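Toxin-like protein (Paenibacillus larvae subsp. larvae BRL-230010, PDB 5DZQ) probably transfers a single ADP-ribose from NAD to a target protein, as a C3-like mono-ADP-ribosyltransferase toxin. Local coordinates at residues 90-98 with 138-146; 160-169 with 178-186. One frame throughout, in Å; residues are numbered along the deposited sequence.

Interaction 1: 90-98 with 138-146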
loop_
_atom_site.group_PDB
_atom_site.type_symbol
_atom_site.label_atom_id
_atom_site.label_comp_id
_atom_site.label_asym_id
_atom_site.label_seq_id
_atom_site.Cartn_x
_atom_site.Cartn_y
_atom_site.Cartn_z
ATOM N N THR B 90 21.423 -4.664 -17.128
ATOM C CA THR B 90 20.051 -4.268 -17.433
ATOM C C THR B 90 19.076 -5.292 -16.863
ATOM O O THR B 90 19.316 -6.488 -16.958
ATOM C CB THR B 90 19.839 -4.124 -18.946
ATOM O OG1 THR B 90 20.688 -3.081 -19.431
ATOM C CG2 THR B 90 18.394 -3.767 -19.261
ATOM N N VAL B 91 17.993 -4.827 -16.242
ATOM C CA VAL B 91 17.014 -5.736 -15.645
ATOM C C VAL B 91 15.581 -5.353 -16.002
ATOM O O VAL B 91 15.287 -4.185 -16.277
ATOM C CB VAL B 91 17.133 -5.769 -14.109
ATOM C CG1 VAL B 91 18.519 -6.201 -13.684
ATOM C CG2 VAL B 91 16.801 -4.412 -13.529
ATOM N N GLN B 92 14.697 -6.345 -15.999
ATOM C CA GLN B 92 13.256 -6.103 -16.120
ATOM C C GLN B 92 12.579 -6.154 -14.756
ATOM O O GLN B 92 12.760 -7.108 -14.013
ATOM C CB GLN B 92 12.601 -7.133 -17.041
ATOM C CG GLN B 92 13.051 -7.077 -18.478
ATOM C CD GLN B 92 12.140 -6.228 -19.348
ATOM O OE1 GLN B 92 10.929 -6.138 -19.109
ATOM N NE2 GLN B 92 12.718 -5.607 -20.369
ATOM N N VAL B 93 11.796 -5.133 -14.422
ATOM C CA VAL B 93 11.037 -5.155 -13.181
ATOM C C VAL B 93 9.592 -4.800 -13.481
ATOM O O VAL B 93 9.266 -4.433 -14.610
ATOM C CB VAL B 93 11.622 -4.190 -12.136
ATOM C CG1 VAL B 93 13.027 -4.647 -11.745
ATOM C CG2 VAL B 93 11.658 -2.767 -12.690
ATOM N N TYR B 94 8.722 -4.925 -12.480
ATOM C CA TYR B 94 7.308 -4.641 -12.697
ATOM C C TYR B 94 6.625 -4.027 -11.484
ATOM O O TYR B 94 7.132 -4.128 -10.360
ATOM C CB TYR B 94 6.564 -5.916 -13.107
ATOM C CG TYR B 94 6.281 -6.892 -11.994
ATOM C CD1 TYR B 94 7.211 -7.858 -11.630
ATOM C CD2 TYR B 94 5.067 -6.869 -11.326
ATOM C CE1 TYR B 94 6.932 -8.760 -10.609
ATOM C CE2 TYR B 94 4.791 -7.758 -10.317
ATOM C CZ TYR B 94 5.725 -8.699 -9.969
ATOM O OH TYR B 94 5.427 -9.596 -8.975
ATOM N N ARG B 95 5.467 -3.418 -11.753
ATOM C CA ARG B 95 4.595 -2.737 -10.776
ATOM C C ARG B 95 3.151 -2.992 -11.123
ATOM O O ARG B 95 2.768 -2.786 -12.267
ATOM C CB ARG B 95 4.779 -1.215 -10.812
ATOM C CG ARG B 95 5.872 -0.637 -9.987
ATOM C CD ARG B 95 5.567 0.833 -9.758
ATOM N NE ARG B 95 4.256 0.989 -9.130
ATOM C CZ ARG B 95 4.036 0.857 -7.822
ATOM N NH1 ARG B 95 5.041 0.572 -6.998
ATOM N NH2 ARG B 95 2.810 1.003 -7.337
ATOM N N GLY B 96 2.330 -3.375 -10.152
ATOM C CA GLY B 96 0.889 -3.346 -10.352
ATOM C C GLY B 96 0.360 -2.000 -9.878
ATOM O O GLY B 96 0.969 -1.366 -9.019
ATOM N N ASP B 97 -0.751 -1.542 -10.441
ATOM C CA ASP B 97 -1.371 -0.305 -9.962
ATOM C C ASP B 97 -2.871 -0.388 -10.180
ATOM O O ASP B 97 -3.338 -1.155 -11.027
ATOM C CB ASP B 97 -0.793 0.929 -10.680
ATOM C CG ASP B 97 0.578 1.343 -10.153
ATOM O OD1 ASP B 97 0.659 1.808 -8.986
ATOM O OD2 ASP B 97 1.575 1.218 -10.908
ATOM N N ASP B 98 -3.644 0.380 -9.413
ATOM C CA ASP B 98 -5.052 0.505 -9.735
ATOM C C ASP B 98 -5.207 1.647 -10.730
ATOM O O ASP B 98 -4.240 2.332 -11.064
ATOM C CB ASP B 98 -5.916 0.716 -8.479
ATOM C CG ASP B 98 -5.481 1.908 -7.644
ATOM O OD1 ASP B 98 -5.226 2.994 -8.209
ATOM O OD2 ASP B 98 -5.418 1.759 -6.402
ATOM N N TYR B 138 9.387 8.081 -5.134
ATOM C CA TYR B 138 10.381 7.031 -5.335
ATOM C C TYR B 138 9.668 5.877 -6.017
ATOM O O TYR B 138 8.466 5.694 -5.838
ATOM C CB TYR B 138 10.998 6.581 -4.013
ATOM C CG TYR B 138 11.854 7.652 -3.367
ATOM C CD1 TYR B 138 13.181 7.835 -3.751
ATOM C CD2 TYR B 138 11.323 8.499 -2.415
ATOM C CE1 TYR B 138 13.969 8.836 -3.171
ATOM C CE2 TYR B 138 12.095 9.488 -1.835
ATOM C CZ TYR B 138 13.411 9.659 -2.220
ATOM O OH TYR B 138 14.163 10.661 -1.629
ATOM N N LEU B 139 10.401 5.103 -6.797
ATOM C CA LEU B 139 9.758 4.092 -7.616
ATOM C C LEU B 139 10.180 2.687 -7.177
ATOM O O LEU B 139 11.250 2.207 -7.550
ATOM C CB LEU B 139 10.098 4.345 -9.081
ATOM C CG LEU B 139 9.497 3.439 -10.155
ATOM C CD1 LEU B 139 7.995 3.421 -10.033
ATOM C CD2 LEU B 139 9.923 3.922 -11.533
ATOM N N SER B 140 9.334 2.044 -6.375
ATOM C CA SER B 140 9.593 0.672 -5.933
ATOM C C SER B 140 9.021 -0.285 -6.963
ATOM O O SER B 140 7.893 -0.096 -7.425
ATOM C CB SER B 140 8.970 0.397 -4.566
ATOM O OG SER B 140 9.337 1.410 -3.648
ATOM N N THR B 141 9.794 -1.306 -7.315
ATOM C CA THR B 141 9.383 -2.255 -8.343
ATOM C C THR B 141 9.665 -3.680 -7.883
ATOM O O THR B 141 10.553 -3.902 -7.062
ATOM C CB THR B 141 10.102 -1.992 -9.658
ATOM O OG1 THR B 141 11.518 -2.177 -9.490
ATOM C CG2 THR B 141 9.843 -0.560 -10.135
ATOM N N SER B 142 8.895 -4.638 -8.396
ATOM C CA SER B 142 9.080 -6.034 -8.019
ATOM C C SER B 142 9.850 -6.766 -9.113
ATOM O O SER B 142 9.866 -6.342 -10.270
ATOM C CB SER B 142 7.735 -6.722 -7.762
ATOM O OG SER B 142 6.949 -6.010 -6.818
ATOM N N ILE B 143 10.486 -7.860 -8.719
ATOM C CA ILE B 143 11.313 -8.671 -9.597
ATOM C C ILE B 143 10.665 -10.041 -9.764
ATOM O O ILE B 143 10.308 -10.673 -8.773
ATOM C CB ILE B 143 12.733 -8.856 -9.017
ATOM C CG1 ILE B 143 13.420 -7.502 -8.821
ATOM C CG2 ILE B 143 13.564 -9.754 -9.902
ATOM C CD1 ILE B 143 14.199 -7.426 -7.521
ATOM N N VAL B 144 10.509 -10.505 -10.996
ATOM C CA VAL B 144 9.956 -11.851 -11.201
ATOM C C VAL B 144 10.975 -12.917 -10.827
ATOM O O VAL B 144 12.092 -12.932 -11.344
ATOM C CB VAL B 144 9.502 -12.072 -12.662
ATOM C CG1 VAL B 144 9.132 -13.548 -12.897
ATOM C CG2 VAL B 144 8.316 -11.175 -12.984
ATOM N N SER B 145 10.596 -13.796 -9.911
ATOM C CA SER B 145 11.340 -15.023 -9.708
ATOM C C SER B 145 10.621 -16.130 -10.475
ATOM O O SER B 145 10.873 -16.338 -11.661
ATOM C CB SER B 145 11.458 -15.366 -8.226
ATOM O OG SER B 145 12.390 -16.415 -8.041
ATOM N N ASN B 146 9.718 -16.835 -9.809
ATOM C CA ASN B 146 8.905 -17.819 -10.510
ATOM C C ASN B 146 7.499 -17.275 -10.758
ATOM O O ASN B 146 6.702 -17.916 -11.440
ATOM C CB ASN B 146 8.830 -19.128 -9.718
ATOM C CG ASN B 146 8.173 -18.943 -8.365
ATOM O OD1 ASN B 146 8.179 -17.843 -7.809
ATOM N ND2 ASN B 146 7.595 -20.017 -7.827
HETATM O O HOH W 1 11.113 -8.936 -13.433
HETATM O O HOH W 2 7.307 -10.849 -7.911
#

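Interaction 2: 160-169 with 178-186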
loop_
_atom_site.group_PDB
_atom_site.type_symbol
_atom_site.label_atom_id
_atom_site.label_comp_id
_atom_site.label_asym_id
_atom_site.label_seq_id
_atom_site.Cartn_x
_atom_site.Cartn_y
_atom_site.Cartn_z
ATOM N N VAL B 160 15.192 -1.412 -16.932
ATOM C CA VAL B 160 16.088 -0.487 -16.252
ATOM C C VAL B 160 17.489 -0.766 -16.755
ATOM O O VAL B 160 17.983 -1.884 -16.614
ATOM C CB VAL B 160 16.028 -0.638 -14.725
ATOM C CG1 VAL B 160 16.760 0.503 -14.042
ATOM C CG2 VAL B 160 14.582 -0.690 -14.257
ATOM N N PRO B 161 18.137 0.249 -17.349
ATOM C CA PRO B 161 19.423 0.037 -18.023
ATOM C C PRO B 161 20.586 -0.175 -17.064
ATOM O O PRO B 161 20.574 0.345 -15.954
ATOM C CB PRO B 161 19.615 1.332 -18.820
ATOM C CG PRO B 161 18.883 2.357 -18.036
ATOM C CD PRO B 161 17.686 1.648 -17.438
ATOM N N LYS B 162 21.579 -0.945 -17.501
ATOM C CA LYS B 162 22.844 -1.070 -16.787
ATOM C C LYS B 162 23.392 0.308 -16.412
ATOM O O LYS B 162 23.333 1.253 -17.206
ATOM C CB LYS B 162 23.861 -1.832 -17.653
ATOM C CG LYS B 162 25.182 -2.142 -16.961
ATOM C CD LYS B 162 26.171 -2.758 -17.939
ATOM C CE LYS B 162 27.365 -3.372 -17.226
ATOM N NZ LYS B 162 28.137 -2.364 -16.460
ATOM N N GLY B 163 23.906 0.428 -15.191
ATOM C CA GLY B 163 24.546 1.657 -14.758
ATOM C C GLY B 163 23.606 2.648 -14.097
ATOM O O GLY B 163 24.058 3.630 -13.518
ATOM N N ALA B 164 22.301 2.392 -14.177
ATOM C CA ALA B 164 21.304 3.282 -13.572
ATOM C C ALA B 164 21.403 3.270 -12.057
ATOM O O ALA B 164 21.759 2.249 -11.456
ATOM C CB ALA B 164 19.896 2.885 -14.001
ATOM N N HIS B 165 21.094 4.404 -11.436
ATOM C CA HIS B 165 20.927 4.419 -10.001
ATOM C C HIS B 165 19.687 3.596 -9.705
ATOM O O HIS B 165 18.603 3.848 -10.247
ATOM C CB HIS B 165 20.819 5.849 -9.456
ATOM C CG HIS B 165 22.055 6.666 -9.674
ATOM N ND1 HIS B 165 23.323 6.174 -9.442
ATOM C CD2 HIS B 165 22.222 7.933 -10.121
ATOM C CE1 HIS B 165 24.215 7.103 -9.731
ATOM N NE2 HIS B 165 23.574 8.181 -10.149
ATOM N N ALA B 166 19.865 2.583 -8.874
ATOM C CA ALA B 166 18.776 1.696 -8.479
ATOM C C ALA B 166 19.351 0.754 -7.453
ATOM O O ALA B 166 20.387 0.139 -7.698
ATOM C CB ALA B 166 18.208 0.919 -9.679
ATOM N N GLY B 167 18.699 0.650 -6.302
ATOM C CA GLY B 167 19.200 -0.200 -5.239
ATOM C C GLY B 167 18.220 -1.294 -4.860
ATOM O O GLY B 167 17.010 -1.064 -4.808
ATOM N N TYR B 168 18.739 -2.495 -4.618
ATOM C CA TYR B 168 17.891 -3.578 -4.132
ATOM C C TYR B 168 17.599 -3.399 -2.651
ATOM O O TYR B 168 18.497 -3.099 -1.858
ATOM C CB TYR B 168 18.550 -4.928 -4.389
ATOM C CG TYR B 168 18.577 -5.309 -5.856
ATOM C CD1 TYR B 168 19.595 -4.862 -6.695
ATOM C CD2 TYR B 168 17.578 -6.105 -6.405
ATOM C CE1 TYR B 168 19.621 -5.208 -8.050
ATOM C CE2 TYR B 168 17.600 -6.460 -7.751
ATOM C CZ TYR B 168 18.618 -6.009 -8.564
ATOM O OH TYR B 168 18.625 -6.361 -9.896
ATOM N N VAL B 169 16.338 -3.585 -2.279
ATOM C CA VAL B 169 15.917 -3.447 -0.894
ATOM C C VAL B 169 15.147 -4.676 -0.422
ATOM O O VAL B 169 14.625 -5.438 -1.237
ATOM C CB VAL B 169 15.042 -2.205 -0.714
ATOM C CG1 VAL B 169 15.823 -0.955 -1.108
ATOM C CG2 VAL B 169 13.778 -2.329 -1.555
ATOM N N GLN B 178 11.889 -11.920 -1.822
ATOM C CA GLN B 178 12.789 -11.338 -0.834
ATOM C C GLN B 178 13.128 -9.868 -1.101
ATOM O O GLN B 178 13.226 -9.075 -0.163
ATOM C CB GLN B 178 14.088 -12.149 -0.757
ATOM C CG GLN B 178 13.975 -13.472 -0.008
ATOM C CD GLN B 178 14.166 -13.327 1.495
ATOM O OE1 GLN B 178 13.954 -12.253 2.063
ATOM N NE2 GLN B 178 14.576 -14.411 2.145
ATOM N N TYR B 179 13.324 -9.508 -2.367
ATOM C CA TYR B 179 13.826 -8.173 -2.699
ATOM C C TYR B 179 12.937 -7.394 -3.655
ATOM O O TYR B 179 12.217 -7.966 -4.464
ATOM C CB TYR B 179 15.218 -8.260 -3.325
ATOM C CG TYR B 179 16.285 -8.836 -2.431
ATOM C CD1 TYR B 179 16.728 -8.146 -1.314
ATOM C CD2 TYR B 179 16.869 -10.063 -2.718
ATOM C CE1 TYR B 179 17.710 -8.666 -0.498
ATOM C CE2 TYR B 179 17.852 -10.591 -1.910
ATOM C CZ TYR B 179 18.270 -9.889 -0.800
ATOM O OH TYR B 179 19.252 -10.409 0.013
ATOM N N GLU B 180 13.024 -6.074 -3.563
ATOM C CA GLU B 180 12.462 -5.190 -4.565
ATOM C C GLU B 180 13.591 -4.302 -5.082
ATOM O O GLU B 180 14.658 -4.214 -4.458
ATOM C CB GLU B 180 11.331 -4.331 -3.982
ATOM C CG GLU B 180 10.085 -5.127 -3.597
ATOM C CD GLU B 180 8.870 -4.252 -3.320
ATOM O OE1 GLU B 180 9.018 -3.018 -3.248
ATOM O OE2 GLU B 180 7.754 -4.799 -3.181
ATOM N N LEU B 181 13.360 -3.654 -6.218
ATOM C CA LEU B 181 14.330 -2.725 -6.763
ATOM C C LEU B 181 13.778 -1.309 -6.617
ATOM O O LEU B 181 12.669 -0.999 -7.074
ATOM C CB LEU B 181 14.650 -3.052 -8.220
ATOM C CG LEU B 181 15.769 -2.210 -8.845
ATOM C CD1 LEU B 181 17.096 -2.366 -8.087
ATOM C CD2 LEU B 181 15.956 -2.551 -10.312
ATOM N N LEU B 182 14.553 -0.453 -5.963
ATOM C CA LEU B 182 14.099 0.889 -5.635
ATOM C C LEU B 182 14.782 1.891 -6.539
ATOM O O LEU B 182 16.007 1.960 -6.591
ATOM C CB LEU B 182 14.386 1.215 -4.165
ATOM C CG LEU B 182 14.033 2.635 -3.724
ATOM C CD1 LEU B 182 12.527 2.879 -3.864
ATOM C CD2 LEU B 182 14.483 2.852 -2.286
ATOM N N LEU B 183 13.992 2.662 -7.270
ATOM C CA LEU B 183 14.568 3.645 -8.176
ATOM C C LEU B 183 14.403 5.044 -7.595
ATOM O O LEU B 183 13.512 5.273 -6.775
ATOM C CB LEU B 183 13.918 3.545 -9.566
ATOM C CG LEU B 183 14.605 2.578 -10.539
ATOM C CD1 LEU B 183 14.341 1.139 -10.148
ATOM C CD2 LEU B 183 14.190 2.831 -11.981
ATOM N N PRO B 184 15.285 5.986 -8.000
ATOM C CA PRO B 184 15.190 7.370 -7.527
ATOM C C PRO B 184 13.818 8.008 -7.776
ATOM O O PRO B 184 13.084 7.630 -8.695
ATOM C CB PRO B 184 16.264 8.101 -8.351
ATOM C CG PRO B 184 17.262 7.046 -8.689
ATOM C CD PRO B 184 16.475 5.768 -8.845
ATOM N N ARG B 185 13.487 8.995 -6.960
ATOM C CA ARG B 185 12.340 9.836 -7.247
ATOM C C ARG B 185 12.621 10.605 -8.547
ATOM O O ARG B 185 13.773 10.701 -8.988
ATOM C CB ARG B 185 12.054 10.787 -6.086
ATOM C CG ARG B 185 13.106 11.870 -5.907
ATOM C CD ARG B 185 12.834 12.674 -4.656
ATOM N NE ARG B 185 13.823 13.733 -4.480
ATOM C CZ ARG B 185 13.665 14.986 -4.890
ATOM N NH1 ARG B 185 12.556 15.363 -5.506
ATOM N NH2 ARG B 185 14.624 15.872 -4.668
ATOM N N ASN B 186 11.563 11.118 -9.169
ATOM C CA ASN B 186 11.644 11.776 -10.484
ATOM C C ASN B 186 12.225 10.905 -11.598
ATOM O O ASN B 186 12.806 11.417 -12.556
ATOM C CB ASN B 186 12.447 13.079 -10.385
ATOM C CG ASN B 186 11.709 14.153 -9.621
ATOM O OD1 ASN B 186 10.483 14.134 -9.531
ATOM N ND2 ASN B 186 12.454 15.101 -9.062
#

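Interaction 1: 90-98 with 138-146
Tyr-94 and Ser-142 join the two strands by a reciprocal pair of backbone hydrogen bonds: Tyr-94 N to Ser-142 O at 2.9 Å and Ser-142 N to Tyr-94 O at 2.7 Å. With strands 91-97 and 139-142 running at 105° to each other, this is a single antiparallel bridge. Water takes over on one side of it, water 1 linking Gln-92 O to Val-144 N.

The other direct polar link is made by Arg-95. Its chain bends at chi3 (57°), and Arg-95 NH1 meets Ser-140 O at 3.0 Å, at the edge of the guanidinium. Asp-97 holds the group side-on, Arg-95 NE binding Asp-97 OD2 and Arg-95 NH2 reaching Asp-97 OD1 at 2.8 Å in a salt bridge, so three nitrogens are engaged and the plane can hardly turn. Arg-95 and Ser-140 to Ser-142 probably form the arginine and Ser-Thr-Ser parts of an R-STS-E signature, as in related C3-like toxins, whose NAD cleft lies between two such sheets. The Tyr-94 hydroxyl bonds to Phe-149 N and to water 2, which donates to Ile-143 O; Thr-141 OG1 is bonded to Leu-181 O.

In the side-chain packing, Tyr-94 CG lies between the backbone N and the carbonyl carbon (chi1 76°), which brings the ring over Ser-142. Ser-142 CB sits over one face of the Tyr-94 ring, 3.8 Å from the centroid and offset toward the rim, a CH-pi contact. Val-144 CG2 approaches the same ring at CE1. Val-93 crosses Thr-141 at about a right angle, tightly, with Val-93 CG2 3.5 Å from Thr-141 CB. The aliphatic part of Arg-95 lies against Leu-139, Arg-95 CD to Leu-139 CD1 3.6 Å.

Interaction 2: 160-169 with 178-186
The CD1 methyl of Leu-181 sits over the centre of the Tyr-168 ring, 3.7 Å from its centroid, a CH-pi contact almost along the ring normal. With CG anti to the backbone N (chi1 -174°), Leu-181 leans across to strand 167-169 and puts this methyl against the ring face. Leu-181 CD1 also touches Ala-166 CB at 3.8 Å. That small bump fits between two leucines, Ala-166 CB lying 3.9 Å from Leu-183 CD1 as well.

On the face that carries Val-169 and Leu-182, the valine straddles its partners: Val-169 CG1 lies 4.0 Å from Leu-182 CB, while CG2 leans on Glu-180 CB. Helix 38-49 covers this side, through Val-44 and Thr-48 on Val-169. Past the strand end Pro-184 packs its CG on His-165 CB. Val-160, on the five-stranded sheet, points its CG1 at Leu-183 CD2, tip to tip at 4.0 Å.

Four backbone hydrogen bonds, in the pairs Gly-167 with Leu-182 and Val-169 with Glu-180, hold this antiparallel hairpin. Its connecting loop probably corresponds to the toxin turn-turn (ARTT) loop of C3-like enzymes, and Gln-178 and Glu-180 are consistent with their Q-x-E motif. The contact separates its chemistry: apolar contacts and main-chain bonds make the stem, while the Glu-180 carboxylate leads away from strand 167-169 and pairs with Lys-171, which leaves it on the side of Ser-140 and Arg-95.

In the fold
Strand 139-142 of interaction 1 lies beside strand 179-183 of interaction 2 in one three-stranded antiparallel sheet, with Leu-139 O 2.8 Å from Leu-183 N, a probable hydrogen bond. In the five-stranded sheet Val-91 O lies 2.9 Å from Val-160 N. Interaction 1 bridges the two sheets by backbone bonds; interaction 2 is mainly a hairpin within the smaller one and joins them only where Val-160 meets Leu-183. Their centres are about 10 Å apart. The probable signature residues gather across this seam: Glu-180 OE1 is 4.5 Å from Ser-140 OG and 6.5 Å from Arg-95 NH1. No NAD is bound here, but this grouping is consistent with the NAD site of related C3-like toxins.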